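Local coordinates for protein putative Ribokinase II (Escherichia coli O6, PDB 3IQ0) that probably phosphorylates a sugar such as ribose with ATP and magnesium, as a putative kinase of the pfkB (ribokinase) family, at residues M195-E198 with G199-L202. Numbering follows the deposited sequence.
Sequences MPSE and GEVL. With ATP (adenosine-5'-triphosphate), chain G.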
# COMPACT_ATOMS: atom_id res chain seq x y z
N MSE B 195 -20.91 -8.95 20.38
CA MSE B 195 -20.28 -10.21 20.00
C MSE B 195 -18.76 -10.25 20.16
O MSE B 195 -18.01 -10.39 19.19
CB MSE B 195 -20.67 -10.55 18.55
CG MSE B 195 -22.18 -10.57 18.33
SE MSE B 195 -22.67 -10.97 16.49
CE MSE B 195 -22.60 -9.22 15.79
N PRO B 196 -18.27 -10.14 21.41
CA PRO B 196 -16.83 -10.17 21.65
C PRO B 196 -16.27 -11.58 21.60
O PRO B 196 -16.99 -12.54 21.83
CB PRO B 196 -16.72 -9.58 23.05
CG PRO B 196 -17.91 -10.20 23.71
CD PRO B 196 -19.01 -10.01 22.68
N SER B 197 -14.99 -11.69 21.31
CA SER B 197 -14.36 -13.00 21.32
C SER B 197 -13.94 -13.20 22.77
O SER B 197 -13.89 -12.24 23.54
CB SER B 197 -13.13 -13.03 20.41
OG SER B 197 -12.16 -12.09 20.83
N GLU B 198 -13.64 -14.44 23.14
CA GLU B 198 -13.24 -14.77 24.50
C GLU B 198 -12.18 -13.80 25.04
O GLU B 198 -12.28 -13.33 26.17
CB GLU B 198 -12.70 -16.20 24.53
CG GLU B 198 -12.68 -16.86 25.88
CD GLU B 198 -12.48 -18.36 25.77
OE1 GLU B 198 -11.46 -18.79 25.20
OE2 GLU B 198 -13.35 -19.12 26.26
N GLY B 199 -11.18 -13.50 24.21
CA GLY B 199 -10.12 -12.61 24.63
C GLY B 199 -10.41 -11.12 24.54
O GLY B 199 -9.53 -10.30 24.82
N GLU B 200 -11.64 -10.77 24.17
CA GLU B 200 -12.02 -9.36 24.06
C GLU B 200 -13.15 -9.00 25.03
O GLU B 200 -13.55 -7.85 25.11
CB GLU B 200 -12.49 -9.05 22.62
CG GLU B 200 -11.55 -9.51 21.53
CD GLU B 200 -12.12 -9.29 20.13
OE1 GLU B 200 -13.33 -9.56 19.94
OE2 GLU B 200 -11.36 -8.85 19.24
N VAL B 201 -13.65 -9.99 25.75
CA VAL B 201 -14.75 -9.78 26.70
C VAL B 201 -14.52 -8.73 27.78
O VAL B 201 -15.42 -7.95 28.09
CB VAL B 201 -15.13 -11.10 27.40
CG1 VAL B 201 -16.14 -10.84 28.50
CG2 VAL B 201 -15.71 -12.08 26.39
N LEU B 202 -13.32 -8.71 28.35
CA LEU B 202 -13.02 -7.76 29.41
C LEU B 202 -12.52 -6.40 28.92
O LEU B 202 -12.52 -5.43 29.68
CB LEU B 202 -11.98 -8.37 30.36
CG LEU B 202 -12.32 -9.74 30.96
CD1 LEU B 202 -11.11 -10.29 31.69
CD2 LEU B 202 -13.51 -9.62 31.90
PG ATP G . -11.60 -12.18 14.83
O1G ATP G . -11.01 -12.71 13.56
O2G ATP G . -10.72 -11.13 15.48
O3G ATP G . -12.99 -11.58 14.58
PB ATP G . -12.79 -13.95 16.88
O1B ATP G . -12.09 -14.30 18.16
O2B ATP G . -13.89 -12.95 16.86
O3B ATP G . -11.70 -13.46 15.80
PA ATP G . -12.74 -16.80 16.62
O1A ATP G . -11.41 -17.03 15.93
O2A ATP G . -12.87 -16.98 18.08
O3A ATP G . -13.27 -15.31 16.23
O5' ATP G . -14.29 -17.42 15.94
C5' ATP G . -15.39 -17.60 15.16
C4' ATP G . -16.17 -18.74 15.77
O4' ATP G . -15.71 -19.66 14.78
C3' ATP G . -15.71 -19.48 17.07
O3' ATP G . -16.34 -19.05 18.27
C2' ATP G . -15.93 -20.88 16.71
O2' ATP G . -17.30 -21.25 16.93
C1' ATP G . -15.51 -20.97 15.28
N9 ATP G . -14.05 -21.36 15.15
C8 ATP G . -12.92 -20.55 15.04
N7 ATP G . -11.79 -21.26 14.95
C5 ATP G . -12.14 -22.55 14.99
C6 ATP G . -11.44 -23.88 14.96
N6 ATP G . -10.12 -23.91 14.84
N1 ATP G . -12.21 -25.06 15.04
C2 ATP G . -13.60 -25.08 15.17
N3 ATP G . -14.30 -23.87 15.21
C4 ATP G . -13.64 -22.62 15.14
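Glu200 doubles back along the turn to meet Ser197, three residues earlier. Two hydrogen bonds tie the pair, one from backbone to side chain and one between backbones. Ser197 N donates a hydrogen bond to Glu200 OE1 over 3.0 Å, with an N-H...O angle of 159°; the carboxylate oxygen is approached on its anti side, somewhat out of the carboxylate plane. In the other direction Glu200 N donates to Ser197 O at 2.8 Å, and so closes a type I beta turn with Glu198 and Gly199 at its corners. The reach of Glu200 follows from its torsions: CG stands beside the backbone N (chi1 -50°) and the chain then runs extended (chi2 175°), so that OE1 arrives at the Ser197 amide. Glutamate suits the place because its carboxylate spans that length and still offers an acceptor to a buried N-H. This turn follows strand 193-194 of the central, largely parallel sheet of the ribokinase-like fold and sits at the nucleotide site: Ser197 belongs to the ATP pocket, and its side chain lies about 4 Å from a bound magnesium ion. Serine is probably compact enough for a place so close to the nucleotide. Beside this pair, Pro196 and Val201 supply an apolar contact, the proline ring crossing the valine at a slant with Pro196 CG 3.9 Å from Val201 CG2. Val201 CG2 also comes within 3.4 Å of Ser197 O, while the same side chain packs on Ala213 and Ile214 of helix 210-220. Valine's branches let one side chain touch both Pro196 and that helix. Glu198 instead carries its carboxylate outward on an extended chain, where OE2 forms a salt bridge with Arg229.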